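Local atomic coordinates of enterobactin synthetase component F-related protein (Vibrio cholerae serotype O1, PDB entry 4OXI), a protein that probably activates glycine with ATP as an adenylation-domain ligase, forming glycyl-adenylate for a lipopolysaccharide modification that confers resistance to antimicrobial peptides. Residues V71-A85 with R106-L119. Sequence-based numbering, arbitrary orientation.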
ATOM      1  N   VAL A  71      -3.645  11.594 -15.653  1.00 21.97           N
ATOM      2  CA  VAL A  71      -3.556  12.280 -14.359  1.00 22.76           C
ATOM      3  C   VAL A  71      -3.846  13.784 -14.507  1.00 20.15           C
ATOM      4  O   VAL A  71      -3.238  14.472 -15.342  1.00 19.43           O
ATOM      5  CB  VAL A  71      -2.175  12.034 -13.664  1.00 20.65           C
ATOM      6  CG1 VAL A  71      -1.012  12.556 -14.522  1.00 20.57           C
ATOM      7  CG2 VAL A  71      -2.134  12.678 -12.267  1.00 19.08           C
ATOM      8  N   LYS A  72      -4.775  14.288 -13.702  1.00 20.85           N
ATOM      9  CA  LYS A  72      -5.138  15.718 -13.756  1.00 27.34           C
ATOM     10  C   LYS A  72      -5.392  16.205 -15.175  1.00 22.57           C
ATOM     11  O   LYS A  72      -4.701  17.105 -15.657  1.00 21.26           O
ATOM     12  CB  LYS A  72      -4.036  16.589 -13.130  1.00 22.91           C
ATOM     13  CG  LYS A  72      -3.813  16.336 -11.628  1.00 28.77           C
ATOM     14  CD  LYS A  72      -2.652  17.194 -11.124  1.00 31.30           C
ATOM     15  CE  LYS A  72      -2.348  16.892  -9.685  1.00 37.02           C
ATOM     16  NZ  LYS A  72      -1.165  17.673  -9.243  1.00 42.11           N
ATOM     17  N   GLN A  73      -6.336  15.564 -15.855  1.00 25.60           N
ATOM     18  CA  GLN A  73      -6.798  16.004 -17.165  1.00 21.51           C
ATOM     19  C   GLN A  73      -5.738  15.903 -18.285  1.00 29.01           C
ATOM     20  O   GLN A  73      -5.949  16.422 -19.389  1.00 32.75           O
ATOM     21  CB  GLN A  73      -7.367  17.427 -17.068  1.00 20.53           C
ATOM     22  CG  GLN A  73      -8.382  17.739 -18.135  1.00 26.89           C
ATOM     23  CD  GLN A  73      -9.226  18.941 -17.784  1.00 27.50           C
ATOM     24  OE1 GLN A  73     -10.455  18.851 -17.736  1.00 23.30           O
ATOM     25  NE2 GLN A  73      -8.574  20.079 -17.545  1.00 23.16           N
ATOM     26  N   LYS A  74      -4.613  15.233 -18.020  1.00 24.59           N
ATOM     27  CA  LYS A  74      -3.629  15.002 -19.083  1.00 22.62           C
ATOM     28  C   LYS A  74      -3.319  13.532 -19.302  1.00 23.97           C
ATOM     29  O   LYS A  74      -3.275  12.741 -18.362  1.00 21.49           O
ATOM     30  CB  LYS A  74      -2.326  15.753 -18.811  1.00 24.98           C
ATOM     31  CG  LYS A  74      -2.450  17.256 -18.864  1.00 33.21           C
ATOM     32  CD  LYS A  74      -1.075  17.898 -18.932  1.00 39.11           C
ATOM     33  CE  LYS A  74      -1.190  19.397 -19.149  1.00 48.30           C
ATOM     34  NZ  LYS A  74      -2.104  20.020 -18.152  1.00 51.20           N
ATOM     35  N   THR A  75      -3.082  13.168 -20.554  1.00 25.18           N
ATOM     36  CA  THR A  75      -2.773  11.786 -20.889  1.00 23.60           C
ATOM     37  C   THR A  75      -1.350  11.685 -21.429  1.00 23.47           C
ATOM     38  O   THR A  75      -0.907  12.562 -22.166  1.00 23.70           O
ATOM     39  CB  THR A  75      -3.771  11.276 -21.924  1.00 26.72           C
ATOM     40  OG1 THR A  75      -5.095  11.540 -21.439  1.00 28.20           O
ATOM     41  CG2 THR A  75      -3.603   9.789 -22.155  1.00 23.94           C
ATOM     42  N   TYR A  76      -0.630  10.630 -21.043  1.00 22.33           N
ATOM     43  CA  TYR A  76       0.753  10.436 -21.477  1.00 23.61           C
ATOM     44  C   TYR A  76       0.883   9.046 -22.062  1.00 23.23           C
ATOM     45  O   TYR A  76       0.438   8.061 -21.450  1.00 18.95           O
ATOM     46  CB  TYR A  76       1.736  10.607 -20.297  1.00 22.37           C
ATOM     47  CG  TYR A  76       1.601  11.938 -19.582  1.00 21.58           C
ATOM     48  CD1 TYR A  76       2.398  13.025 -19.930  1.00 24.49           C
ATOM     49  CD2 TYR A  76       0.660  12.115 -18.587  1.00 20.81           C
ATOM     50  CE1 TYR A  76       2.263  14.252 -19.294  1.00 23.24           C
ATOM     51  CE2 TYR A  76       0.520  13.335 -17.944  1.00 25.35           C
ATOM     52  CZ  TYR A  76       1.324  14.394 -18.295  1.00 24.49           C
ATOM     53  OH  TYR A  76       1.183  15.606 -17.649  1.00 26.61           O
ATOM     54  N   THR A  77       1.476   8.959 -23.253  1.00 22.86           N
ATOM     55  CA  THR A  77       1.676   7.655 -23.896  1.00 23.38           C
ATOM     56  C   THR A  77       2.819   6.865 -23.247  1.00 21.04           C
ATOM     57  O   THR A  77       3.604   7.420 -22.468  1.00 22.16           O
ATOM     58  CB  THR A  77       2.029   7.821 -25.371  1.00 24.45           C
ATOM     59  OG1 THR A  77       3.252   8.540 -25.454  1.00 21.63           O
ATOM     60  CG2 THR A  77       0.931   8.599 -26.130  1.00 20.63           C
ATOM     61  N   TYR A  78       2.922   5.580 -23.577  1.00 22.00           N
ATOM     62  CA  TYR A  78       4.034   4.763 -23.102  1.00 22.74           C
ATOM     63  C   TYR A  78       5.370   5.376 -23.505  1.00 26.30           C
ATOM     64  O   TYR A  78       6.329   5.355 -22.733  1.00 22.86           O
ATOM     65  CB  TYR A  78       3.898   3.302 -23.577  1.00 21.22           C
ATOM     66  CG  TYR A  78       3.043   2.525 -22.615  1.00 24.35           C
ATOM     67  CD1 TYR A  78       1.661   2.450 -22.774  1.00 23.06           C
ATOM     68  CD2 TYR A  78       3.609   1.921 -21.502  1.00 20.50           C
ATOM     69  CE1 TYR A  78       0.871   1.769 -21.849  1.00 21.81           C
ATOM     70  CE2 TYR A  78       2.839   1.249 -20.588  1.00 20.37           C
ATOM     71  CZ  TYR A  78       1.481   1.183 -20.753  1.00 24.64           C
ATOM     72  OH  TYR A  78       0.750   0.510 -19.811  1.00 22.86           O
ATOM     73  N   GLN A  79       5.416   5.970 -24.690  1.00 25.77           N
ATOM     74  CA  GLN A  79       6.647   6.566 -25.185  1.00 23.80           C
ATOM     75  C   GLN A  79       6.990   7.797 -24.369  1.00 27.77           C
ATOM     76  O   GLN A  79       8.156   8.005 -23.996  1.00 29.41           O
ATOM     77  CB  GLN A  79       6.497   6.936 -26.669  1.00 25.81           C
ATOM     78  CG  GLN A  79       7.735   7.599 -27.288  1.00 24.85           C
ATOM     79  CD  GLN A  79       8.917   6.644 -27.425  1.00 30.40           C
ATOM     80  OE1 GLN A  79       8.795   5.562 -28.003  1.00 36.83           O
ATOM     81  NE2 GLN A  79      10.064   7.035 -26.878  1.00 31.93           N
ATOM     82  N   GLU A  80       5.990   8.625 -24.092  1.00 22.18           N
ATOM     83  CA  GLU A  80       6.240   9.825 -23.309  1.00 25.10           C
ATOM     84  C   GLU A  80       6.643   9.474 -21.878  1.00 24.53           C
ATOM     85  O   GLU A  80       7.518  10.113 -21.312  1.00 27.22           O
ATOM     86  CB  GLU A  80       5.011  10.738 -23.313  1.00 25.84           C
ATOM     87  CG  GLU A  80       4.720  11.377 -24.674  1.00 30.43           C
ATOM     88  CD  GLU A  80       3.294  11.937 -24.770  1.00 32.94           C
ATOM     89  OE1 GLU A  80       2.422  11.543 -23.958  1.00 29.43           O
ATOM     90  OE2 GLU A  80       3.042  12.761 -25.671  1.00 45.27           O
ATOM     91  N   MET A  81       5.999   8.469 -21.286  1.00 25.19           N
ATOM     92  CA  MET A  81       6.353   8.052 -19.925  1.00 24.07           C
ATOM     93  C   MET A  81       7.752   7.440 -19.916  1.00 25.82           C
ATOM     94  O   MET A  81       8.523   7.626 -18.968  1.00 22.29           O
ATOM     95  CB  MET A  81       5.333   7.043 -19.372  1.00 20.92           C
ATOM     96  CG  MET A  81       3.971   7.652 -19.028  1.00 17.66           C
ATOM     97  SD  MET A  81       4.092   8.956 -17.770  1.00 23.73           S
ATOM     98  CE  MET A  81       4.823   8.042 -16.399  1.00 20.50           C
ATOM     99  N   THR A  82       8.083   6.717 -20.983  1.00 24.35           N
ATOM    100  CA  THR A  82       9.399   6.095 -21.089  1.00 23.50           C
ATOM    101  C   THR A  82      10.507   7.141 -21.195  1.00 25.56           C
ATOM    102  O   THR A  82      11.551   6.992 -20.572  1.00 26.45           O
ATOM    103  CB  THR A  82       9.450   5.115 -22.254  1.00 25.91           C
ATOM    104  OG1 THR A  82       8.490   4.071 -22.008  1.00 27.32           O
ATOM    105  CG2 THR A  82      10.852   4.506 -22.387  1.00 28.08           C
ATOM    106  N   ASP A  83      10.268   8.213 -21.945  1.00 26.05           N
ATOM    107  CA  ASP A  83      11.254   9.280 -22.064  1.00 27.14           C
ATOM    108  C   ASP A  83      11.528   9.909 -20.698  1.00 27.98           C
ATOM    109  O   ASP A  83      12.674  10.170 -20.346  1.00 28.22           O
ATOM    110  CB  ASP A  83      10.775  10.389 -23.022  1.00 27.47           C
ATOM    111  CG  ASP A  83      10.630   9.918 -24.475  1.00 36.17           C
ATOM    112  OD1 ASP A  83      11.210   8.871 -24.850  1.00 36.07           O
ATOM    113  OD2 ASP A  83       9.933  10.620 -25.251  1.00 39.86           O
ATOM    114  N   MET A  84      10.469  10.189 -19.944  1.00 26.42           N
ATOM    115  CA  MET A  84      10.639  10.802 -18.636  1.00 27.50           C
ATOM    116  C   MET A  84      11.324   9.827 -17.679  1.00 23.92           C
ATOM    117  O   MET A  84      12.261  10.195 -16.988  1.00 23.70           O
ATOM    118  CB  MET A  84       9.296  11.253 -18.075  1.00 25.93           C
ATOM    119  CG  MET A  84       8.826  12.566 -18.656  1.00 32.22           C
ATOM    120  SD  MET A  84       7.185  12.996 -18.072  1.00 32.37           S
ATOM    121  CE  MET A  84       6.144  12.023 -19.174  1.00 26.58           C
ATOM    122  N   ALA A  85      10.872   8.581 -17.673  1.00 20.26           N
ATOM    123  CA  ALA A  85      11.392   7.579 -16.754  1.00 20.61           C
ATOM    124  C   ALA A  85      12.881   7.287 -16.991  1.00 23.63           C
ATOM    125  O   ALA A  85      13.679   7.363 -16.059  1.00 24.85           O
ATOM    126  CB  ALA A  85      10.565   6.311 -16.841  1.00 17.69           C
ATOM    127  N   ARG A 106      -0.028  11.865  -6.423  1.00 27.43           N
ATOM    128  CA  ARG A 106      -1.132  11.961  -7.392  1.00 22.82           C
ATOM    129  C   ARG A 106      -0.828  12.927  -8.507  1.00 25.96           C
ATOM    130  O   ARG A 106      -1.676  13.723  -8.915  1.00 23.35           O
ATOM    131  CB  ARG A 106      -2.458  12.324  -6.706  1.00 21.23           C
ATOM    132  CG  ARG A 106      -2.957  11.168  -5.830  1.00 26.00           C
ATOM    133  CD  ARG A 106      -4.300  11.406  -5.167  1.00 25.99           C
ATOM    134  NE  ARG A 106      -4.475  10.407  -4.112  1.00 26.69           N
ATOM    135  CZ  ARG A 106      -4.844   9.144  -4.320  1.00 28.17           C
ATOM    136  NH1 ARG A 106      -5.118   8.710  -5.553  1.00 25.50           N
ATOM    137  NH2 ARG A 106      -4.947   8.316  -3.286  1.00 25.29           N
ATOM    138  N   ASP A 107       0.403  12.851  -8.986  1.00 23.28           N
ATOM    139  CA  ASP A 107       0.910  13.807  -9.941  1.00 24.24           C
ATOM    140  C   ASP A 107       1.885  13.076 -10.861  1.00 23.82           C
ATOM    141  O   ASP A 107       2.486  12.066 -10.464  1.00 22.27           O
ATOM    142  CB  ASP A 107       1.631  14.926  -9.192  1.00 26.86           C
ATOM    143  CG  ASP A 107       2.149  16.012 -10.121  1.00 29.76           C
ATOM    144  OD1 ASP A 107       1.418  17.009 -10.324  1.00 39.47           O
ATOM    145  OD2 ASP A 107       3.277  15.874 -10.659  1.00 30.72           O
ATOM    146  N   LEU A 108       2.044  13.581 -12.079  1.00 19.53           N
ATOM    147  CA  LEU A 108       2.914  12.957 -13.069  1.00 20.66           C
ATOM    148  C   LEU A 108       4.306  12.635 -12.523  1.00 22.90           C
ATOM    149  O   LEU A 108       4.877  11.576 -12.824  1.00 21.98           O
ATOM    150  CB  LEU A 108       3.052  13.887 -14.270  1.00 19.60           C
ATOM    151  CG  LEU A 108       4.177  13.564 -15.249  1.00 23.34           C
ATOM    152  CD1 LEU A 108       3.867  12.255 -15.973  1.00 20.47           C
ATOM    153  CD2 LEU A 108       4.369  14.723 -16.240  1.00 22.15           C
ATOM    154  N   ALA A 109       4.852  13.552 -11.728  1.00 21.44           N
ATOM    155  CA  ALA A 109       6.214  13.406 -11.219  1.00 21.66           C
ATOM    156  C   ALA A 109       6.362  12.149 -10.368  1.00 18.72           C
ATOM    157  O   ALA A 109       7.377  11.476 -10.444  1.00 23.16           O
ATOM    158  CB  ALA A 109       6.616  14.631 -10.437  1.00 18.18           C
ATOM    159  N   ALA A 110       5.346  11.804  -9.581  1.00 21.39           N
ATOM    160  CA  ALA A 110       5.425  10.580  -8.764  1.00 18.69           C
ATOM    161  C   ALA A 110       5.491   9.324  -9.622  1.00 21.52           C
ATOM    162  O   ALA A 110       6.313   8.437  -9.360  1.00 22.03           O
ATOM    163  CB  ALA A 110       4.256  10.496  -7.799  1.00 19.55           C
ATOM    164  N   TYR A 111       4.620   9.234 -10.634  1.00 19.55           N
ATOM    165  CA  TYR A 111       4.569   8.039 -11.488  1.00 18.11           C
ATOM    166  C   TYR A 111       5.789   7.952 -12.423  1.00 20.96           C
ATOM    167  O   TYR A 111       6.271   6.861 -12.711  1.00 21.69           O
ATOM    168  CB  TYR A 111       3.220   7.961 -12.248  1.00 17.16           C
ATOM    169  CG  TYR A 111       2.074   7.983 -11.260  1.00 17.12           C
ATOM    170  CD1 TYR A 111       1.607   6.821 -10.685  1.00 15.43           C
ATOM    171  CD2 TYR A 111       1.518   9.183 -10.845  1.00 17.92           C
ATOM    172  CE1 TYR A 111       0.590   6.848  -9.729  1.00 17.72           C
ATOM    173  CE2 TYR A 111       0.518   9.222  -9.905  1.00 22.01           C
ATOM    174  CZ  TYR A 111       0.058   8.054  -9.351  1.00 19.82           C
ATOM    175  OH  TYR A 111      -0.941   8.120  -8.411  1.00 22.23           O
ATOM    176  N   SER A 112       6.275   9.101 -12.892  1.00 18.66           N
ATOM    177  CA  SER A 112       7.517   9.167 -13.659  1.00 19.58           C
ATOM    178  C   SER A 112       8.673   8.576 -12.857  1.00 21.06           C
ATOM    179  O   SER A 112       9.450   7.791 -13.369  1.00 19.01           O
ATOM    180  CB  SER A 112       7.858  10.637 -13.954  1.00 19.27           C
ATOM    181  OG  SER A 112       7.077  11.136 -15.020  1.00 32.64           O
ATOM    182  N   ALA A 113       8.795   9.001 -11.600  1.00 19.19           N
ATOM    183  CA  ALA A 113       9.895   8.562 -10.739  1.00 19.21           C
ATOM    184  C   ALA A 113       9.780   7.098 -10.377  1.00 17.72           C
ATOM    185  O   ALA A 113      10.791   6.409 -10.268  1.00 20.26           O
ATOM    186  CB  ALA A 113       9.970   9.420  -9.472  1.00 17.78           C
ATOM    187  N   ILE A 114       8.555   6.612 -10.190  1.00 19.03           N
ATOM    188  CA  ILE A 114       8.357   5.194  -9.875  1.00 17.50           C
ATOM    189  C   ILE A 114       8.730   4.285 -11.062  1.00 19.53           C
ATOM    190  O   ILE A 114       9.419   3.277 -10.880  1.00 16.40           O
ATOM    191  CB  ILE A 114       6.929   4.908  -9.391  1.00 19.19           C
ATOM    192  CG1 ILE A 114       6.695   5.568  -8.030  1.00 15.42           C
ATOM    193  CG2 ILE A 114       6.711   3.404  -9.261  1.00 15.00           C
ATOM    194  CD1 ILE A 114       5.287   5.442  -7.502  1.00 15.93           C
ATOM    195  N   TRP A 115       8.317   4.660 -12.272  1.00 18.20           N
ATOM    196  CA  TRP A 115       8.754   3.946 -13.468  1.00 20.54           C
ATOM    197  C   TRP A 115      10.274   4.037 -13.604  1.00 21.54           C
ATOM    198  O   TRP A 115      10.926   3.065 -13.954  1.00 21.28           O
ATOM    199  CB  TRP A 115       8.168   4.586 -14.716  1.00 17.91           C
ATOM    200  CG  TRP A 115       6.794   4.227 -15.048  1.00 22.71           C
ATOM    201  CD1 TRP A 115       5.746   4.065 -14.190  1.00 22.45           C
ATOM    202  CD2 TRP A 115       6.276   4.017 -16.368  1.00 24.59           C
ATOM    203  NE1 TRP A 115       4.598   3.756 -14.902  1.00 23.77           N
ATOM    204  CE2 TRP A 115       4.901   3.722 -16.239  1.00 22.66           C
ATOM    205  CE3 TRP A 115       6.841   4.053 -17.645  1.00 25.14           C
ATOM    206  CZ2 TRP A 115       4.085   3.465 -17.343  1.00 22.25           C
ATOM    207  CZ3 TRP A 115       6.030   3.773 -18.746  1.00 24.73           C
ATOM    208  CH2 TRP A 115       4.667   3.491 -18.585  1.00 22.29           C
ATOM    209  N   ALA A 116      10.824   5.219 -13.348  1.00 19.10           N
ATOM    210  CA  ALA A 116      12.262   5.438 -13.462  1.00 19.50           C
ATOM    211  C   ALA A 116      12.996   4.535 -12.495  1.00 22.84           C
ATOM    212  O   ALA A 116      14.033   3.965 -12.823  1.00 23.06           O
ATOM    213  CB  ALA A 116      12.611   6.915 -13.160  1.00 17.34           C
ATOM    214  N   SER A 117      12.468   4.422 -11.283  1.00 21.65           N
ATOM    215  CA  SER A 117      13.125   3.594 -10.285  1.00 21.07           C
ATOM    216  C   SER A 117      13.044   2.126 -10.668  1.00 21.77           C
ATOM    217  O   SER A 117      14.032   1.385 -10.547  1.00 21.13           O
ATOM    218  CB  SER A 117      12.509   3.810  -8.903  1.00 21.38           C
ATOM    219  OG  SER A 117      12.987   2.808  -8.024  1.00 22.69           O
ATOM    220  N   TYR A 118      11.873   1.695 -11.128  1.00 22.02           N
ATOM    221  CA  TYR A 118      11.724   0.305 -11.546  1.00 19.56           C
ATOM    222  C   TYR A 118      12.639  -0.028 -12.740  1.00 22.32           C
ATOM    223  O   TYR A 118      13.371  -1.017 -12.715  1.00 23.35           O
ATOM    224  CB  TYR A 118      10.261  -0.055 -11.890  1.00 20.64           C
ATOM    225  CG  TYR A 118      10.202  -1.470 -12.410  1.00 22.91           C
ATOM    226  CD1 TYR A 118      10.209  -2.541 -11.530  1.00 23.97           C
ATOM    227  CD2 TYR A 118      10.218  -1.739 -13.776  1.00 21.92           C
ATOM    228  CE1 TYR A 118      10.203  -3.846 -11.983  1.00 24.51           C
ATOM    229  CE2 TYR A 118      10.216  -3.049 -14.246  1.00 24.15           C
ATOM    230  CZ  TYR A 118      10.217  -4.095 -13.342  1.00 28.28           C
ATOM    231  OH  TYR A 118      10.210  -5.397 -13.781  1.00 26.06           O
ATOM    232  N   LEU A 119      12.575   0.792 -13.787  1.00 22.97           N
ATOM    233  CA  LEU A 119      13.336   0.540 -15.005  1.00 21.15           C
ATOM    234  C   LEU A 119      14.837   0.538 -14.735  1.00 25.22           C
ATOM    235  O   LEU A 119      15.586  -0.216 -15.361  1.00 23.62           O
ATOM    236  CB  LEU A 119      12.985   1.580 -16.064  1.00 20.56           C
ATOM    237  CG  LEU A 119      11.573   1.441 -16.642  1.00 25.48           C
ATOM    238  CD1 LEU A 119      11.263   2.578 -17.598  1.00 23.10           C
ATOM    239  CD2 LEU A 119      11.411   0.111 -17.362  1.00 18.89           C
TER
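W115 and M81 meet at the centre of this contact: CB of M81 lies over one face of the indole, 3.4 Å from CZ3 of W115, in a CH-pi contact. The M81 chain then bends at chi2 (-60°) and chi3 (-59°), which carries SD above the same ring at Met-aromatic distance and folds CE back over it, toward the S112 backbone. Round the indole edge stand T82, A85 and Y78; the Y78 ring passes obliquely, its CD2 3.5 Å from CH2 of W115, while its hydroxyl bonds to A281 O. W115 thus fills a hole lined by M81, A85, Y78 and T82. In return A85 is a knob among S112, W115, A116 and L119; here the backbones approach to 4.0 Å between CA of A85 and CA of A116, and A85 CB packs on W115 CB.

Nearer the start of helix 108-119, L108 makes its contacts through both methyl groups. CD1 sits almost exactly above the centre of the Y76 ring, 3.9 Å from its centroid. CD2 lies against the hydroxyl end of Y76, near OH and CZ, and 3.8 Å from SD of M84, which meets L108 tip to tip. The same sulfur rests against OG of S112, whose hydroxyl is turned back onto L108 O.

At the polar edge the extended K72 chain lays CE beside R106 O and ends in a salt bridge, NZ to OD1 of D107 at 2.9 Å, on the anti lone pair. OD2 caps the helix by accepting from A109 N, so one carboxylate ties the 71-74 type I' turn to a helix N-terminus. Segment 78-85, opening helix 78-95, crosses helix 108-119 at -72° with knobs-into-holes packing, while the hairpin of strands 67-71 and 74-77 packs on that helix's N-terminal end, within the AMP-binding domain of adenylate-forming enzymes.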